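Local coordinates for protein cytosine-specific methyltransferase (Escherichia coli O157:H7 EDL933, PDB 3G7U) that probably methylates cytosine at carbon 5 in DNA, using S-adenosyl-L-methionine as methyl donor and releasing S-adenosyl-L-homocysteine, at residues D202-N207 with S214-K219; T241-K246 with W333-V338; H315-V318 with R322-A325. All blocks are in the same frame, centred on the assembly; numbering follows the deposited sequence.

Contact 1 of 3, residues D202-N207 with S214-K219; sequences DIIDAN and SWRTIK
Arg216 reaches across from strand 216-217 to grasp the backbone carbonyl of Ile203. Its CB is directed toward 202-207. CG lies beside the backbone N, and further bends of the same sense at chi2 and chi3 (-56° and -64°) curl CD and NE round, so that the guanidinium rather than the aliphatic part makes the contact; the side chain also touches Pro201. At the tip, Arg216 NH1 donates to Ile203 O over 2.7 Å in a nearly straight bond lying in both the carbonyl and the guanidinium planes. A weak second bond, 3.2 Å from Arg216 NH2 to the same Ile203 O, makes that oxygen a shared acceptor and limits rotation of the group. Arg216 NH1 also passes close to Ile204 CA (3.6 Å) at the guanidinium edge. A water takes the other bond from Arg216 NH1 (3.0 Å) and accepts from Asp205 N (2.9 Å). Another water donates to Asp205 OD2 and, weakly, to Ser214 OG. Strand 216-217 thus holds the loop leading into strand 205-207 directly through Ile203 O and Asp205 through a water, at the surface, in a position consistent with the small, target-recognising part of C5-cytosine methyltransferases.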
loop_
_atom_site.group_PDB
_atom_site.type_symbol
_atom_site.label_atom_id
_atom_site.label_comp_id
_atom_site.label_asym_id
_atom_site.label_seq_id
_atom_site.Cartn_x
_atom_site.Cartn_y
_atom_site.Cartn_z
ATOM N N ASP A 202 12.522 15.677 -16.502
ATOM C CA ASP A 202 11.650 16.815 -16.809
ATOM C C ASP A 202 10.928 16.670 -18.141
ATOM O O ASP A 202 9.897 17.318 -18.376
ATOM C CB ASP A 202 12.468 18.125 -16.838
ATOM C CG ASP A 202 12.706 18.690 -15.448
ATOM O OD1 ASP A 202 11.749 18.728 -14.628
ATOM O OD2 ASP A 202 13.860 19.083 -15.167
ATOM N N ILE A 203 11.511 15.867 -19.030
ATOM C CA ILE A 203 10.915 15.574 -20.333
ATOM C C ILE A 203 10.471 14.125 -20.361
ATOM O O ILE A 203 11.295 13.218 -20.201
ATOM C CB ILE A 203 11.902 15.794 -21.508
ATOM C CG1 ILE A 203 12.524 17.197 -21.491
ATOM C CG2 ILE A 203 11.231 15.466 -22.852
ATOM C CD1 ILE A 203 11.554 18.328 -21.617
ATOM N N ILE A 204 9.176 13.888 -20.578
ATOM C CA ILE A 204 8.722 12.491 -20.555
ATOM C C ILE A 204 7.887 12.184 -21.799
ATOM O O ILE A 204 7.462 13.091 -22.499
ATOM C CB ILE A 204 7.848 12.194 -19.287
ATOM C CG1 ILE A 204 6.707 13.230 -19.201
ATOM C CG2 ILE A 204 8.713 12.149 -18.023
ATOM C CD1 ILE A 204 5.855 13.022 -18.029
ATOM N N ASP A 205 7.734 10.894 -22.096
ATOM C CA ASP A 205 6.906 10.430 -23.201
ATOM C C ASP A 205 5.440 10.624 -22.810
ATOM O O ASP A 205 4.891 9.845 -22.021
ATOM C CB ASP A 205 7.150 8.921 -23.406
ATOM C CG ASP A 205 6.284 8.315 -24.508
ATOM O OD1 ASP A 205 5.554 9.020 -25.255
ATOM O OD2 ASP A 205 6.381 7.103 -24.671
ATOM N N ALA A 206 4.818 11.609 -23.405
ATOM C CA ALA A 206 3.395 11.840 -23.237
ATOM C C ALA A 206 2.609 11.137 -24.352
ATOM O O ALA A 206 2.679 11.496 -25.536
ATOM C CB ALA A 206 3.117 13.335 -23.193
ATOM N N ASN A 207 1.907 10.094 -23.975
ATOM C CA ASN A 207 1.067 9.371 -24.892
ATOM C C ASN A 207 -0.367 9.209 -24.382
ATOM O O ASN A 207 -0.760 9.827 -23.420
ATOM C CB ASN A 207 1.676 8.026 -25.205
ATOM C CG ASN A 207 1.991 7.252 -23.984
ATOM O OD1 ASN A 207 1.117 6.806 -23.292
ATOM N ND2 ASN A 207 3.241 7.122 -23.698
ATOM N N SER A 214 8.135 2.521 -19.775
ATOM C CA SER A 214 8.740 3.826 -19.976
ATOM C C SER A 214 9.961 3.918 -19.079
ATOM O O SER A 214 9.978 4.698 -18.107
ATOM C CB SER A 214 7.756 4.922 -19.600
ATOM O OG SER A 214 8.263 6.185 -19.989
ATOM N N TRP A 215 10.981 3.120 -19.403
ATOM C CA TRP A 215 12.201 3.078 -18.580
ATOM C C TRP A 215 12.995 4.370 -18.828
ATOM O O TRP A 215 13.250 4.725 -19.982
ATOM C CB TRP A 215 13.085 1.902 -18.955
ATOM C CG TRP A 215 12.557 0.520 -18.706
ATOM C CD1 TRP A 215 12.089 -0.356 -19.643
ATOM C CD2 TRP A 215 12.499 -0.157 -17.447
ATOM N NE1 TRP A 215 11.717 -1.546 -19.032
ATOM C CE2 TRP A 215 11.960 -1.447 -17.688
ATOM C CE3 TRP A 215 12.839 0.203 -16.131
ATOM C CZ2 TRP A 215 11.746 -2.378 -16.662
ATOM C CZ3 TRP A 215 12.640 -0.734 -15.092
ATOM C CH2 TRP A 215 12.101 -2.004 -15.367
ATOM N N ARG A 216 13.401 5.045 -17.756
ATOM C CA ARG A 216 14.076 6.334 -17.867
ATOM C C ARG A 216 15.159 6.475 -16.818
ATOM O O ARG A 216 15.002 6.005 -15.683
ATOM C CB ARG A 216 13.058 7.471 -17.689
ATOM C CG ARG A 216 12.104 7.695 -18.860
ATOM C CD ARG A 216 12.841 7.952 -20.198
ATOM N NE ARG A 216 13.613 9.207 -20.115
ATOM C CZ ARG A 216 13.109 10.412 -20.154
ATOM N NH1 ARG A 216 11.791 10.602 -20.276
ATOM N NH2 ARG A 216 13.926 11.452 -20.085
ATOM N N THR A 217 16.236 7.184 -17.186
ATOM C CA THR A 217 17.307 7.519 -16.276
ATOM C C THR A 217 16.911 8.611 -15.307
ATOM O O THR A 217 16.274 9.624 -15.694
ATOM C CB THR A 217 18.577 7.960 -17.092
ATOM O OG1 THR A 217 19.027 6.848 -17.853
ATOM C CG2 THR A 217 19.702 8.458 -16.168
ATOM N N ILE A 218 17.232 8.383 -14.023
ATOM C CA ILE A 218 17.009 9.376 -12.984
ATOM C C ILE A 218 18.329 9.798 -12.322
ATOM O O ILE A 218 19.361 9.129 -12.469
ATOM C CB ILE A 218 16.080 8.834 -11.889
ATOM C CG1 ILE A 218 16.666 7.547 -11.298
ATOM C CG2 ILE A 218 14.668 8.554 -12.463
ATOM C CD1 ILE A 218 16.154 7.209 -9.906
ATOM N N LYS A 219 18.269 10.890 -11.588
ATOM C CA LYS A 219 19.370 11.269 -10.709
ATOM C C LYS A 219 19.102 10.638 -9.363
ATOM O O LYS A 219 18.008 10.803 -8.803
ATOM C CB LYS A 219 19.422 12.777 -10.542
ATOM C CG LYS A 219 19.762 13.514 -11.796
ATOM C CD LYS A 219 19.781 15.008 -11.513
ATOM C CE LYS A 219 20.007 15.782 -12.800
ATOM N NZ LYS A 219 21.010 15.069 -13.650
HETATM O O HOH W 1 9.382 8.923 -20.683
HETATM O O HOH W 2 7.531 5.534 -23.133
#

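Contact 2 of 3, residues T241-K246 with W333-V338; sequences TESIAK and WFRFHV
The guanidinium of Arg335 has Glu242 OE1 at its edge, close to its plane, and a bridging water at the edge as well, while CZ2 of the Trp215 indole lies over one face, 3.9 Å from Arg335 NH1. The Glu242 carboxylate is turned 72° from the guanidinium, and Arg335 NH1 meets Glu242 OE1 from well above the carboxylate plane, although the bond itself is nearly straight (3.1 Å, 166°). The water closes a ring beside this salt bridge, donating to Glu242 OE1 over 2.8 Å and accepting from Arg335 NH2 over 2.9 Å. On the far oxygen of the carboxylate, Lys246 NZ uses the anti lone pair of Glu242 OE2 at 2.9 Å. Glutamate and lysine stand one turn apart on helix 241-248, and together with Arg335 they form a salt-bridge network that ties this helix to the irregular 333-338 segment, which links helices 321-328 and 340-348 in the methyltransferase fold. Arg335 gets there with CG anti to its N (chi1 -170°) and an extended chain to NE. Acids supply its further partners: Glu213 binds NE, and Asp240 shares NH1. Arg335 thus sits among three carboxylates, those of Glu242, Glu213 and Asp240, which probably balance its charge and that of Lys246. Nearer the Arg335 backbone, Ser243 points toward 333-338 and lays its CB 3.3 Å from Trp333 O, while its OG, hydrogen-bonded to Asp240, lies alongside the stem of Arg335, 3.6 Å from Arg335 CD. The Trp333 indole leads away from the helix and bonds through NE1 to Gly232 O.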
loop_
_atom_site.group_PDB
_atom_site.type_symbol
_atom_site.label_atom_id
_atom_site.label_comp_id
_atom_site.label_asym_id
_atom_site.label_seq_id
_atom_site.Cartn_x
_atom_site.Cartn_y
_atom_site.Cartn_z
ATOM N N THR A 241 13.681 -8.849 -10.661
ATOM C CA THR A 241 15.107 -8.893 -11.033
ATOM C C THR A 241 15.526 -7.807 -12.028
ATOM O O THR A 241 16.526 -7.104 -11.811
ATOM C CB THR A 241 15.467 -10.314 -11.571
ATOM O OG1 THR A 241 15.287 -11.234 -10.507
ATOM C CG2 THR A 241 16.905 -10.393 -12.026
ATOM N N GLU A 242 14.744 -7.624 -13.088
ATOM C CA GLU A 242 15.036 -6.573 -14.070
ATOM C C GLU A 242 14.937 -5.162 -13.485
ATOM O O GLU A 242 15.811 -4.314 -13.765
ATOM C CB GLU A 242 14.145 -6.718 -15.318
ATOM C CG GLU A 242 14.366 -5.619 -16.347
ATOM C CD GLU A 242 13.395 -5.661 -17.532
ATOM O OE1 GLU A 242 12.446 -6.476 -17.514
ATOM O OE2 GLU A 242 13.598 -4.885 -18.497
ATOM N N SER A 243 13.904 -4.898 -12.666
ATOM C CA SER A 243 13.820 -3.592 -12.007
ATOM C C SER A 243 15.011 -3.278 -11.117
ATOM O O SER A 243 15.511 -2.145 -11.111
ATOM C CB SER A 243 12.524 -3.463 -11.209
ATOM O OG SER A 243 11.463 -3.702 -12.102
ATOM N N ILE A 244 15.462 -4.288 -10.376
ATOM C CA ILE A 244 16.600 -4.137 -9.472
ATOM C C ILE A 244 17.907 -3.870 -10.244
ATOM O O ILE A 244 18.627 -2.900 -9.928
ATOM C CB ILE A 244 16.725 -5.324 -8.494
ATOM C CG1 ILE A 244 15.535 -5.337 -7.530
ATOM C CG2 ILE A 244 17.993 -5.203 -7.643
ATOM C CD1 ILE A 244 15.380 -6.662 -6.806
ATOM N N ALA A 245 18.142 -4.676 -11.280
ATOM C CA ALA A 245 19.255 -4.502 -12.226
ATOM C C ALA A 245 19.260 -3.139 -12.897
ATOM O O ALA A 245 20.283 -2.469 -12.929
ATOM C CB ALA A 245 19.241 -5.591 -13.255
ATOM N N LYS A 246 18.110 -2.698 -13.401
ATOM C CA LYS A 246 18.039 -1.357 -14.015
ATOM C C LYS A 246 18.261 -0.239 -13.024
ATOM O O LYS A 246 18.929 0.746 -13.358
ATOM C CB LYS A 246 16.751 -1.169 -14.830
ATOM C CG LYS A 246 16.856 -1.857 -16.195
ATOM C CD LYS A 246 15.604 -1.680 -17.031
ATOM C CE LYS A 246 15.806 -1.981 -18.502
ATOM N NZ LYS A 246 16.041 -3.418 -18.787
ATOM N N TRP A 333 12.075 0.751 -7.242
ATOM C CA TRP A 333 12.267 -0.603 -7.790
ATOM C C TRP A 333 10.985 -1.457 -7.840
ATOM O O TRP A 333 10.988 -2.533 -8.409
ATOM C CB TRP A 333 13.405 -1.345 -7.041
ATOM C CG TRP A 333 13.275 -1.377 -5.531
ATOM C CD1 TRP A 333 13.888 -0.550 -4.648
ATOM C CD2 TRP A 333 12.485 -2.306 -4.726
ATOM N NE1 TRP A 333 13.570 -0.905 -3.349
ATOM C CE2 TRP A 333 12.715 -1.977 -3.368
ATOM C CE3 TRP A 333 11.641 -3.391 -5.032
ATOM C CZ2 TRP A 333 12.104 -2.665 -2.304
ATOM C CZ3 TRP A 333 11.035 -4.082 -3.988
ATOM C CH2 TRP A 333 11.263 -3.717 -2.635
ATOM N N PHE A 334 9.894 -0.935 -7.275
ATOM C CA PHE A 334 8.607 -1.632 -7.306
ATOM C C PHE A 334 8.024 -1.455 -8.709
ATOM O O PHE A 334 7.985 -0.352 -9.245
ATOM C CB PHE A 334 7.683 -1.071 -6.216
ATOM C CG PHE A 334 6.546 -1.982 -5.867
ATOM C CD1 PHE A 334 6.670 -2.883 -4.792
ATOM C CD2 PHE A 334 5.386 -1.978 -6.626
ATOM C CE1 PHE A 334 5.629 -3.770 -4.473
ATOM C CE2 PHE A 334 4.315 -2.861 -6.299
ATOM C CZ PHE A 334 4.465 -3.743 -5.224
ATOM N N ARG A 335 7.558 -2.545 -9.314
ATOM C CA ARG A 335 7.141 -2.505 -10.705
ATOM C C ARG A 335 5.636 -2.624 -10.800
ATOM O O ARG A 335 5.056 -3.540 -10.224
ATOM C CB ARG A 335 7.774 -3.665 -11.456
ATOM C CG ARG A 335 7.603 -3.565 -12.974
ATOM C CD ARG A 335 8.407 -4.683 -13.654
ATOM N NE ARG A 335 8.251 -4.620 -15.103
ATOM C CZ ARG A 335 9.114 -5.138 -15.977
ATOM N NH1 ARG A 335 10.224 -5.730 -15.535
ATOM N NH2 ARG A 335 8.888 -5.025 -17.296
ATOM N N PHE A 336 4.999 -1.706 -11.517
ATOM C CA PHE A 336 3.524 -1.733 -11.634
ATOM C C PHE A 336 3.118 -2.194 -13.015
ATOM O O PHE A 336 3.968 -2.385 -13.886
ATOM C CB PHE A 336 2.935 -0.335 -11.379
ATOM C CG PHE A 336 3.154 0.129 -9.986
ATOM C CD1 PHE A 336 2.267 -0.235 -8.993
ATOM C CD2 PHE A 336 4.309 0.843 -9.641
ATOM C CE1 PHE A 336 2.501 0.128 -7.662
ATOM C CE2 PHE A 336 4.559 1.219 -8.302
ATOM C CZ PHE A 336 3.642 0.874 -7.319
ATOM N N HIS A 337 1.813 -2.378 -13.233
ATOM C CA HIS A 337 1.322 -2.672 -14.572
ATOM C C HIS A 337 1.774 -1.601 -15.558
ATOM O O HIS A 337 1.882 -0.415 -15.205
ATOM C CB HIS A 337 -0.209 -2.748 -14.555
ATOM C CG HIS A 337 -0.788 -3.422 -15.767
ATOM N ND1 HIS A 337 -1.115 -2.734 -16.920
ATOM C CD2 HIS A 337 -1.090 -4.724 -16.004
ATOM C CE1 HIS A 337 -1.594 -3.582 -17.816
ATOM N NE2 HIS A 337 -1.577 -4.797 -17.292
ATOM N N VAL A 338 1.975 -2.015 -16.809
ATOM C CA VAL A 338 2.483 -1.110 -17.860
ATOM C C VAL A 338 1.575 0.081 -18.193
ATOM O O VAL A 338 2.077 1.178 -18.521
ATOM C CB VAL A 338 2.870 -1.863 -19.180
ATOM C CG1 VAL A 338 4.120 -2.692 -18.981
ATOM C CG2 VAL A 338 1.722 -2.743 -19.700
HETATM O O HOH W 3 10.520 -6.157 -19.466
#

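Contact 3 of 3, residues H315-V318 with R322-A325; sequences HPRV and REAA
Arg317 and Glu323 approach from opposite directions and meet end-on, their flat groups only 15° from coplanar. Each terminal nitrogen of the guanidinium takes one oxygen: Arg317 NH1 binds Glu323 OE1 at 2.9 Å and Arg317 NH2 binds Glu323 OE2, also at 2.9 Å. The first of these bonds runs at 177° and the second is just as straight. Both oxygens offer their syn lone pairs and both lie within the guanidinium plane, which is the geometry of a twofold, bidentate salt bridge. Neither group can turn about its own axis without breaking one of the two bonds. The chains that deliver them differ at the first torsion. Arg317 CG is wedged between the backbone N and the carbonyl carbon (chi1 55°), whereas Glu323 CG, on a side chain pointing from helix 321-328 toward the loop, lies beside the backbone N, anti to the carbonyl carbon; both run extended from there. NH1 has a second acceptor, Arg317 NH1 donating also to Val318 O at 3.1 Å, in the guanidinium plane although the donor is tilted from the carbonyl plane. Glu323 OE1 has a second donor of its own in the backbone N of Thr320, so the carboxylate also fastens the residue just before its helix. Both partners are buried, and their opposite charges probably compensate each other there. The backbone leading into the arginine is folded by an inverse gamma turn centred on Pro316, in which Arg317 N bonds to His315 O at 2.9 Å. The residues belong to the Arg-X-X-Thr-X-Arg-Glu sequence of motif IX in C5-cytosine methyltransferases, and this ion pair pins the loop half of that motif to its helical half.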
loop_
_atom_site.group_PDB
_atom_site.type_symbol
_atom_site.label_atom_id
_atom_site.label_comp_id
_atom_site.label_asym_id
_atom_site.label_seq_id
_atom_site.Cartn_x
_atom_site.Cartn_y
_atom_site.Cartn_z
ATOM N N HIS A 315 5.299 21.374 -14.002
ATOM C CA HIS A 315 4.929 21.068 -15.382
ATOM C C HIS A 315 3.438 21.108 -15.594
ATOM O O HIS A 315 2.653 20.725 -14.714
ATOM C CB HIS A 315 5.487 19.697 -15.825
ATOM C CG HIS A 315 6.970 19.586 -15.693
ATOM N ND1 HIS A 315 7.837 20.452 -16.321
ATOM C CD2 HIS A 315 7.741 18.723 -14.996
ATOM C CE1 HIS A 315 9.079 20.126 -16.018
ATOM N NE2 HIS A 315 9.048 19.089 -15.203
ATOM N N PRO A 316 3.018 21.563 -16.783
ATOM C CA PRO A 316 1.597 21.667 -17.052
ATOM C C PRO A 316 0.920 20.346 -17.473
ATOM O O PRO A 316 0.420 20.223 -18.586
ATOM C CB PRO A 316 1.536 22.713 -18.172
ATOM C CG PRO A 316 2.843 22.569 -18.902
ATOM C CD PRO A 316 3.850 22.083 -17.896
ATOM N N ARG A 317 0.830 19.381 -16.549
ATOM C CA ARG A 317 0.400 18.041 -16.916
ATOM C C ARG A 317 -0.037 17.286 -15.656
ATOM O O ARG A 317 0.369 17.658 -14.550
ATOM C CB ARG A 317 1.560 17.289 -17.596
ATOM C CG ARG A 317 2.840 17.236 -16.777
ATOM C CD ARG A 317 3.741 16.153 -17.323
ATOM N NE ARG A 317 5.029 15.986 -16.649
ATOM C CZ ARG A 317 5.236 15.311 -15.508
ATOM N NH1 ARG A 317 4.224 14.743 -14.859
ATOM N NH2 ARG A 317 6.472 15.171 -15.036
ATOM N N VAL A 318 -0.823 16.214 -15.817
ATOM C CA VAL A 318 -1.048 15.304 -14.700
ATOM C C VAL A 318 0.252 14.582 -14.383
ATOM O O VAL A 318 1.150 14.526 -15.232
ATOM C CB VAL A 318 -2.150 14.279 -15.015
ATOM C CG1 VAL A 318 -3.463 15.000 -15.261
ATOM C CG2 VAL A 318 -1.802 13.488 -16.259
ATOM N N ARG A 322 4.841 6.801 -12.045
ATOM C CA ARG A 322 5.983 6.692 -11.136
ATOM C C ARG A 322 5.968 7.823 -10.107
ATOM O O ARG A 322 6.297 7.611 -8.949
ATOM C CB ARG A 322 7.322 6.669 -11.890
ATOM C CG ARG A 322 8.605 6.611 -11.013
ATOM C CD ARG A 322 8.658 5.433 -10.031
ATOM N NE ARG A 322 8.685 4.150 -10.716
ATOM C CZ ARG A 322 8.437 2.982 -10.127
ATOM N NH1 ARG A 322 8.189 2.926 -8.817
ATOM N NH2 ARG A 322 8.487 1.859 -10.843
ATOM N N GLU A 323 5.515 9.005 -10.513
ATOM C CA GLU A 323 5.378 10.113 -9.563
ATOM C C GLU A 323 4.340 9.817 -8.497
ATOM O O GLU A 323 4.585 10.071 -7.316
ATOM C CB GLU A 323 5.042 11.419 -10.301
ATOM C CG GLU A 323 6.275 11.936 -11.090
ATOM C CD GLU A 323 5.976 13.027 -12.134
ATOM O OE1 GLU A 323 4.797 13.266 -12.470
ATOM O OE2 GLU A 323 6.956 13.634 -12.659
ATOM N N ALA A 324 3.194 9.266 -8.904
ATOM C CA ALA A 324 2.188 8.837 -7.957
ATOM C C ALA A 324 2.720 7.771 -6.992
ATOM O O ALA A 324 2.415 7.817 -5.769
ATOM C CB ALA A 324 0.969 8.314 -8.692
ATOM N N ALA A 325 3.488 6.824 -7.526
ATOM C CA ALA A 325 4.104 5.737 -6.714
ATOM C C ALA A 325 5.001 6.343 -5.670
ATOM O O ALA A 325 4.976 5.934 -4.500
ATOM C CB ALA A 325 4.910 4.791 -7.580
#

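How the contacts relate
Contact 1 comes first along the chain; contact 2 then opens at helix 241-248 and closes at 333-338, with contact 3 nested inside its loop. The centres of contacts 1 and 3 are about 11 Å apart, 1 and 2 about 15 Å, 2 and 3 about 19 Å. Asp202 OD1 lies 2.8 Å from His315 NE2, a probable hydrogen bond joining contacts 1 and 3. Arg322 NH2 and Phe334 O, also 2.8 Å apart, probably link contacts 3 and 2, and Trp215 makes a cation-pi contact with Lys246 between 1 and 2. They connect strands 205-207 and 216-217 with helices 241-248 and 321-328, consistent with the target-recognising part and motif IX, away from predicted catalytic Cys81.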